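Local coordinates for protein eukaryotic peptide chain release factor GTP-binding subunit (Schizosaccharomyces pombe, PDB 1R5B) that is the GTP-binding subunit of the eukaryotic peptide chain release factor, a translation-factor-type GTPase related to elongation factor Tu, at residues G167-Q179 with K209-N221. Numbering follows the deposited sequence.
Sequences GQTREHAVLARTQ and KLSMFLRRVAGYN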
ATOM      1  N   GLY A 167       7.063  33.462   9.228  1.00 36.98           N
ATOM      2  CA  GLY A 167       7.088  32.180   8.530  1.00 36.44           C
ATOM      3  C   GLY A 167       5.851  31.304   8.651  1.00 35.89           C
ATOM      4  O   GLY A 167       5.020  31.489   9.539  1.00 35.86           O
ATOM      5  N   GLN A 168       5.743  30.326   7.761  1.00 35.33           N
ATOM      6  CA  GLN A 168       4.560  29.466   7.713  1.00 35.09           C
ATOM      7  C   GLN A 168       4.836  28.024   8.114  1.00 34.48           C
ATOM      8  O   GLN A 168       3.907  27.246   8.258  1.00 34.83           O
ATOM      9  CB  GLN A 168       3.931  29.505   6.316  1.00 35.07           C
ATOM     10  CG  GLN A 168       2.935  30.643   6.150  1.00 36.09           C
ATOM     11  CD  GLN A 168       2.421  30.792   4.730  1.00 37.13           C
ATOM     12  OE1 GLN A 168       2.427  29.838   3.947  1.00 37.91           O
ATOM     13  NE2 GLN A 168       1.960  31.992   4.398  1.00 37.85           N
ATOM     14  N   THR A 169       6.099  27.665   8.299  1.00 33.82           N
ATOM     15  CA  THR A 169       6.471  26.271   8.521  1.00 33.29           C
ATOM     16  C   THR A 169       5.831  25.641   9.766  1.00 33.31           C
ATOM     17  O   THR A 169       5.541  24.450   9.772  1.00 33.23           O
ATOM     18  CB  THR A 169       8.001  26.144   8.579  1.00 32.93           C
ATOM     19  OG1 THR A 169       8.550  26.545   7.325  1.00 30.93           O
ATOM     20  CG2 THR A 169       8.441  24.681   8.741  1.00 32.47           C
ATOM     21  N   ARG A 170       5.621  26.436  10.809  1.00 33.59           N
ATOM     22  CA  ARG A 170       4.931  25.965  12.001  1.00 34.01           C
ATOM     23  C   ARG A 170       3.517  25.559  11.614  1.00 34.26           C
ATOM     24  O   ARG A 170       3.087  24.439  11.863  1.00 34.49           O
ATOM     25  CB  ARG A 170       4.877  27.047  13.073  1.00 34.04           C
ATOM     26  CG  ARG A 170       3.968  26.700  14.240  1.00 35.32           C
ATOM     27  CD  ARG A 170       4.256  27.461  15.501  1.00 36.52           C
ATOM     28  NE  ARG A 170       3.962  26.657  16.688  1.00 38.81           N
ATOM     29  CZ  ARG A 170       4.546  26.811  17.886  1.00 41.05           C
ATOM     30  NH1 ARG A 170       5.474  27.752  18.092  1.00 41.56           N
ATOM     31  NH2 ARG A 170       4.192  26.019  18.899  1.00 42.06           N
ATOM     32  N   GLU A 171       2.811  26.484  10.982  1.00 34.70           N
ATOM     33  CA  GLU A 171       1.449  26.260  10.530  1.00 35.34           C
ATOM     34  C   GLU A 171       1.367  25.064   9.565  1.00 35.12           C
ATOM     35  O   GLU A 171       0.395  24.314   9.588  1.00 34.85           O
ATOM     36  CB  GLU A 171       0.909  27.539   9.896  1.00 35.78           C
ATOM     37  CG  GLU A 171      -0.361  27.379   9.076  1.00 37.85           C
ATOM     38  CD  GLU A 171      -0.867  28.712   8.551  1.00 40.21           C
ATOM     39  OE1 GLU A 171      -1.198  29.588   9.393  1.00 40.53           O
ATOM     40  OE2 GLU A 171      -0.914  28.882   7.302  1.00 42.07           O
ATOM     41  N   HIS A 172       2.406  24.866   8.760  1.00 34.90           N
ATOM     42  CA  HIS A 172       2.443  23.746   7.832  1.00 35.01           C
ATOM     43  C   HIS A 172       2.566  22.408   8.541  1.00 35.36           C
ATOM     44  O   HIS A 172       1.924  21.438   8.137  1.00 35.53           O
ATOM     45  CB  HIS A 172       3.574  23.919   6.827  1.00 34.77           C
ATOM     46  CG  HIS A 172       3.318  25.005   5.833  1.00 34.94           C
ATOM     47  ND1 HIS A 172       4.266  25.433   4.930  1.00 34.90           N
ATOM     48  CD2 HIS A 172       2.220  25.764   5.614  1.00 33.70           C
ATOM     49  CE1 HIS A 172       3.760  26.403   4.195  1.00 33.92           C
ATOM     50  NE2 HIS A 172       2.523  26.626   4.592  1.00 33.85           N
ATOM     51  N   ALA A 173       3.380  22.345   9.588  1.00 35.66           N
ATOM     52  CA  ALA A 173       3.511  21.111  10.356  1.00 36.21           C
ATOM     53  C   ALA A 173       2.230  20.840  11.147  1.00 36.46           C
ATOM     54  O   ALA A 173       1.779  19.697  11.228  1.00 36.65           O
ATOM     55  CB  ALA A 173       4.710  21.174  11.283  1.00 36.31           C
ATOM     56  N   VAL A 174       1.640  21.886  11.714  1.00 36.75           N
ATOM     57  CA  VAL A 174       0.345  21.750  12.378  1.00 37.49           C
ATOM     58  C   VAL A 174      -0.724  21.258  11.379  1.00 38.05           C
ATOM     59  O   VAL A 174      -1.594  20.451  11.730  1.00 38.33           O
ATOM     60  CB  VAL A 174      -0.092  23.071  13.014  1.00 37.58           C
ATOM     61  CG1 VAL A 174      -1.567  23.034  13.434  1.00 37.50           C
ATOM     62  CG2 VAL A 174       0.803  23.386  14.216  1.00 38.15           C
ATOM     63  N   LEU A 175      -0.630  21.712  10.135  1.00 38.13           N
ATOM     64  CA  LEU A 175      -1.561  21.286   9.103  1.00 38.35           C
ATOM     65  C   LEU A 175      -1.401  19.799   8.811  1.00 38.11           C
ATOM     66  O   LEU A 175      -2.389  19.094   8.692  1.00 38.56           O
ATOM     67  CB  LEU A 175      -1.372  22.110   7.828  1.00 38.51           C
ATOM     68  CG  LEU A 175      -2.420  21.931   6.730  1.00 39.34           C
ATOM     69  CD1 LEU A 175      -3.803  22.309   7.228  1.00 39.61           C
ATOM     70  CD2 LEU A 175      -2.037  22.768   5.508  1.00 39.70           C
ATOM     71  N   ALA A 176      -0.166  19.317   8.718  1.00 37.69           N
ATOM     72  CA  ALA A 176       0.070  17.908   8.449  1.00 37.51           C
ATOM     73  C   ALA A 176      -0.508  17.024   9.562  1.00 37.79           C
ATOM     74  O   ALA A 176      -1.095  15.980   9.292  1.00 37.94           O
ATOM     75  CB  ALA A 176       1.542  17.639   8.284  1.00 37.45           C
ATOM     76  N   ARG A 177      -0.340  17.455  10.810  1.00 37.76           N
ATOM     77  CA  ARG A 177      -0.888  16.748  11.955  1.00 37.51           C
ATOM     78  C   ARG A 177      -2.424  16.770  11.904  1.00 37.44           C
ATOM     79  O   ARG A 177      -3.067  15.734  12.084  1.00 37.61           O
ATOM     80  CB  ARG A 177      -0.352  17.348  13.272  1.00 37.46           C
ATOM     81  CG  ARG A 177      -0.146  16.354  14.417  1.00 38.02           C
ATOM     82  CD  ARG A 177       0.669  15.073  14.076  1.00 38.29           C
ATOM     83  NE  ARG A 177       1.908  15.001  14.826  1.00 38.11           N
ATOM     84  CZ  ARG A 177       2.695  13.919  14.922  1.00 40.24           C
ATOM     85  NH1 ARG A 177       2.421  12.775  14.294  1.00 40.12           N
ATOM     86  NH2 ARG A 177       3.798  13.989  15.651  1.00 41.52           N
ATOM     87  N   THR A 178      -3.008  17.931  11.627  1.00 37.04           N
ATOM     88  CA  THR A 178      -4.462  18.036  11.451  1.00 37.08           C
ATOM     89  C   THR A 178      -5.016  17.133  10.323  1.00 36.83           C
ATOM     90  O   THR A 178      -6.165  16.706  10.385  1.00 36.16           O
ATOM     91  CB  THR A 178      -4.844  19.492  11.191  1.00 37.18           C
ATOM     92  OG1 THR A 178      -4.495  20.284  12.330  1.00 38.38           O
ATOM     93  CG2 THR A 178      -6.362  19.665  11.101  1.00 38.38           C
ATOM     94  N   GLN A 179      -4.191  16.837   9.316  1.00 36.67           N
ATOM     95  CA  GLN A 179      -4.569  15.968   8.199  1.00 36.84           C
ATOM     96  C   GLN A 179      -4.303  14.473   8.474  1.00 36.49           C
ATOM     97  O   GLN A 179      -4.413  13.649   7.561  1.00 36.52           O
ATOM     98  CB  GLN A 179      -3.795  16.367   6.937  1.00 37.06           C
ATOM     99  CG  GLN A 179      -4.150  17.721   6.387  1.00 38.27           C
ATOM    100  CD  GLN A 179      -5.418  17.691   5.558  1.00 39.95           C
ATOM    101  OE1 GLN A 179      -5.424  17.162   4.437  1.00 41.71           O
ATOM    102  NE2 GLN A 179      -6.494  18.258   6.100  1.00 39.42           N
ATOM    103  N   LYS A 209      17.665  21.023  11.639  1.00 31.13           N
ATOM    104  CA  LYS A 209      16.815  22.113  12.077  1.00 31.25           C
ATOM    105  C   LYS A 209      15.352  21.710  11.991  1.00 31.22           C
ATOM    106  O   LYS A 209      14.584  21.982  12.907  1.00 31.01           O
ATOM    107  CB  LYS A 209      17.078  23.363  11.228  1.00 31.51           C
ATOM    108  CG  LYS A 209      16.214  24.577  11.567  1.00 32.87           C
ATOM    109  CD  LYS A 209      16.537  25.148  12.936  1.00 35.05           C
ATOM    110  CE  LYS A 209      15.307  25.753  13.623  1.00 37.23           C
ATOM    111  NZ  LYS A 209      15.013  27.129  13.136  1.00 38.38           N
ATOM    112  N   LEU A 210      14.966  21.052  10.897  1.00 30.96           N
ATOM    113  CA  LEU A 210      13.577  20.649  10.720  1.00 31.11           C
ATOM    114  C   LEU A 210      13.203  19.607  11.786  1.00 31.11           C
ATOM    115  O   LEU A 210      12.112  19.630  12.349  1.00 30.69           O
ATOM    116  CB  LEU A 210      13.332  20.096   9.317  1.00 30.98           C
ATOM    117  CG  LEU A 210      12.943  21.137   8.276  1.00 31.46           C
ATOM    118  CD1 LEU A 210      13.292  20.642   6.900  1.00 31.44           C
ATOM    119  CD2 LEU A 210      11.465  21.453   8.348  1.00 32.55           C
ATOM    120  N   SER A 211      14.145  18.724  12.075  1.00 31.08           N
ATOM    121  CA  SER A 211      13.951  17.667  13.051  1.00 31.16           C
ATOM    122  C   SER A 211      13.667  18.234  14.447  1.00 30.42           C
ATOM    123  O   SER A 211      12.737  17.817  15.119  1.00 30.27           O
ATOM    124  CB  SER A 211      15.191  16.778  13.070  1.00 31.06           C
ATOM    125  OG  SER A 211      14.999  15.717  13.967  1.00 32.69           O
ATOM    126  N   MET A 212      14.457  19.205  14.873  1.00 30.10           N
ATOM    127  CA  MET A 212      14.202  19.868  16.151  1.00 29.95           C
ATOM    128  C   MET A 212      12.861  20.625  16.137  1.00 29.67           C
ATOM    129  O   MET A 212      12.074  20.518  17.068  1.00 29.76           O
ATOM    130  CB  MET A 212      15.355  20.799  16.504  1.00 29.65           C
ATOM    131  CG  MET A 212      16.668  20.063  16.767  1.00 30.17           C
ATOM    132  SD  MET A 212      16.552  18.794  18.061  1.00 28.81           S
ATOM    133  CE  MET A 212      17.072  19.722  19.424  1.00 28.96           C
ATOM    134  N   PHE A 213      12.580  21.328  15.048  1.00 29.32           N
ATOM    135  CA  PHE A 213      11.434  22.224  14.986  1.00 29.02           C
ATOM    136  C   PHE A 213      10.118  21.452  14.907  1.00 28.87           C
ATOM    137  O   PHE A 213       9.156  21.811  15.568  1.00 27.76           O
ATOM    138  CB  PHE A 213      11.608  23.184  13.800  1.00 29.12           C
ATOM    139  CG  PHE A 213      10.467  24.147  13.590  1.00 28.30           C
ATOM    140  CD1 PHE A 213      10.479  25.388  14.184  1.00 28.22           C
ATOM    141  CD2 PHE A 213       9.408  23.819  12.750  1.00 28.38           C
ATOM    142  CE1 PHE A 213       9.441  26.288  13.974  1.00 28.27           C
ATOM    143  CE2 PHE A 213       8.372  24.709  12.540  1.00 28.25           C
ATOM    144  CZ  PHE A 213       8.391  25.945  13.156  1.00 27.90           C
ATOM    145  N   LEU A 214      10.096  20.388  14.109  1.00 29.54           N
ATOM    146  CA  LEU A 214       8.879  19.609  13.875  1.00 29.97           C
ATOM    147  C   LEU A 214       8.449  18.864  15.131  1.00 30.37           C
ATOM    148  O   LEU A 214       7.262  18.747  15.421  1.00 30.40           O
ATOM    149  CB  LEU A 214       9.081  18.620  12.733  1.00 30.10           C
ATOM    150  CG  LEU A 214       9.119  19.243  11.335  1.00 31.19           C
ATOM    151  CD1 LEU A 214       9.522  18.181  10.312  1.00 32.35           C
ATOM    152  CD2 LEU A 214       7.778  19.857  10.950  1.00 31.83           C
ATOM    153  N   ARG A 215       9.425  18.368  15.879  1.00 30.89           N
ATOM    154  CA  ARG A 215       9.163  17.824  17.204  1.00 31.22           C
ATOM    155  C   ARG A 215       8.598  18.904  18.135  1.00 30.74           C
ATOM    156  O   ARG A 215       7.618  18.673  18.834  1.00 30.84           O
ATOM    157  CB  ARG A 215      10.446  17.220  17.800  1.00 31.30           C
ATOM    158  CG  ARG A 215      10.292  16.651  19.228  1.00 33.34           C
ATOM    159  CD  ARG A 215       9.272  15.518  19.350  1.00 35.53           C
ATOM    160  NE  ARG A 215       9.058  15.130  20.748  1.00 38.00           N
ATOM    161  CZ  ARG A 215       8.245  14.148  21.154  1.00 38.74           C
ATOM    162  NH1 ARG A 215       7.537  13.447  20.283  1.00 38.73           N
ATOM    163  NH2 ARG A 215       8.131  13.873  22.446  1.00 39.72           N
ATOM    164  N   ARG A 216       9.201  20.082  18.148  1.00 30.25           N
ATOM    165  CA  ARG A 216       8.759  21.112  19.074  1.00 30.19           C
ATOM    166  C   ARG A 216       7.325  21.545  18.806  1.00 29.75           C
ATOM    167  O   ARG A 216       6.519  21.633  19.724  1.00 29.41           O
ATOM    168  CB  ARG A 216       9.681  22.329  19.036  1.00 30.21           C
ATOM    169  CG  ARG A 216       9.288  23.399  20.034  1.00 31.74           C
ATOM    170  CD  ARG A 216      10.306  24.515  20.204  1.00 34.76           C
ATOM    171  NE  ARG A 216       9.891  25.706  19.473  1.00 37.56           N
ATOM    172  CZ  ARG A 216      10.385  26.102  18.302  1.00 40.81           C
ATOM    173  NH1 ARG A 216      11.361  25.424  17.694  1.00 43.02           N
ATOM    174  NH2 ARG A 216       9.910  27.205  17.735  1.00 41.71           N
ATOM    175  N   VAL A 217       7.010  21.829  17.553  1.00 29.74           N
ATOM    176  CA  VAL A 217       5.744  22.475  17.241  1.00 30.01           C
ATOM    177  C   VAL A 217       4.643  21.465  16.949  1.00 30.49           C
ATOM    178  O   VAL A 217       3.473  21.814  16.974  1.00 30.54           O
ATOM    179  CB  VAL A 217       5.882  23.470  16.074  1.00 29.89           C
ATOM    180  CG1 VAL A 217       7.058  24.413  16.315  1.00 29.48           C
ATOM    181  CG2 VAL A 217       6.029  22.750  14.730  1.00 30.10           C
ATOM    182  N   ALA A 218       5.012  20.218  16.689  1.00 31.06           N
ATOM    183  CA  ALA A 218       4.029  19.217  16.278  1.00 31.84           C
ATOM    184  C   ALA A 218       4.319  17.784  16.701  1.00 32.16           C
ATOM    185  O   ALA A 218       3.641  16.889  16.273  1.00 32.55           O
ATOM    186  CB  ALA A 218       3.815  19.283  14.764  1.00 31.75           C
ATOM    187  N   GLY A 219       5.305  17.565  17.553  1.00 32.93           N
ATOM    188  CA  GLY A 219       5.508  16.263  18.158  1.00 33.45           C
ATOM    189  C   GLY A 219       6.169  15.185  17.318  1.00 33.93           C
ATOM    190  O   GLY A 219       6.437  14.115  17.849  1.00 33.61           O
ATOM    191  N   TYR A 220       6.455  15.450  16.043  1.00 34.32           N
ATOM    192  CA  TYR A 220       7.105  14.446  15.188  1.00 35.03           C
ATOM    193  C   TYR A 220       8.463  14.027  15.750  1.00 35.93           C
ATOM    194  O   TYR A 220       9.340  14.859  15.923  1.00 35.93           O
ATOM    195  CB  TYR A 220       7.289  14.960  13.758  1.00 34.60           C
ATOM    196  CG  TYR A 220       6.004  15.170  13.018  1.00 34.26           C
ATOM    197  CD1 TYR A 220       5.485  16.441  12.829  1.00 33.68           C
ATOM    198  CD2 TYR A 220       5.285  14.086  12.514  1.00 35.69           C
ATOM    199  CE1 TYR A 220       4.275  16.630  12.152  1.00 34.95           C
ATOM    200  CE2 TYR A 220       4.081  14.262  11.826  1.00 34.37           C
ATOM    201  CZ  TYR A 220       3.582  15.533  11.646  1.00 34.30           C
ATOM    202  OH  TYR A 220       2.395  15.716  10.970  1.00 32.83           O
ATOM    203  N   ASN A 221       8.605  12.738  16.055  1.00 37.14           N
ATOM    204  CA  ASN A 221       9.895  12.131  16.406  1.00 38.51           C
ATOM    205  C   ASN A 221      10.573  11.728  15.100  1.00 39.13           C
ATOM    206  O   ASN A 221      10.049  10.892  14.360  1.00 39.55           O
ATOM    207  CB  ASN A 221       9.669  10.909  17.317  1.00 38.71           C
ATOM    208  CG  ASN A 221      10.934  10.090  17.561  1.00 40.58           C
ATOM    209  OD1 ASN A 221      11.296   9.827  18.709  1.00 44.98           O
ATOM    210  ND2 ASN A 221      11.594   9.661  16.491  1.00 42.55           N
TER
HETATM  211  O   HOH W   1       2.415  24.004  17.753  1.00 52.75           O
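Arg177 reaches from helix 169-178 to Ala218 and Tyr220 and lies flat on the Tyr220 ring. Arg177 CB passes the phenol at 3.9 Å from Tyr220 OH. Bends at chi2 (50°) and chi3 turn the chain across the ring, and Arg177 CD sits 3.6 Å from Tyr220 OH. Arg177 NE then donates to Ala218 O at 2.9 Å, nearly in line with the carbonyl. NH2 donates to that oxygen too, so one acceptor is gripped side-on, in the guanidinium plane. Arg177 CZ lies over the Tyr220 face, 3.6 Å from the ring centroid, with the planes 14° apart: a stacked cation-pi pair. Arg177 NH1 rests 3.3 Å from Tyr220 CE2. Tyr220 OH is itself hydrogen-bonded to Ile181 O. The axes of segments 169-178 and 209-218 cross at -62°. Between them Ala173 CB packs against Leu214 CD2 at 3.4 Å, with Val217 and Ala218 beside it. Towards solvent, Val217 CG1 covers one face of the Arg170 guanidinium, and water 1 bridges Arg170 NH2 to Val217 O. Phe213 turns its edge to the Arg170 backbone. The contact joins two neighbouring helices on one side of the P-loop GTPase sheet, with Leu210 and Tyr220 reaching its strands. Two N-H bonds and the stack together fix the rotation of the Arg177 guanidinium, and its charge probably helps polarise the Ala218 carbonyl.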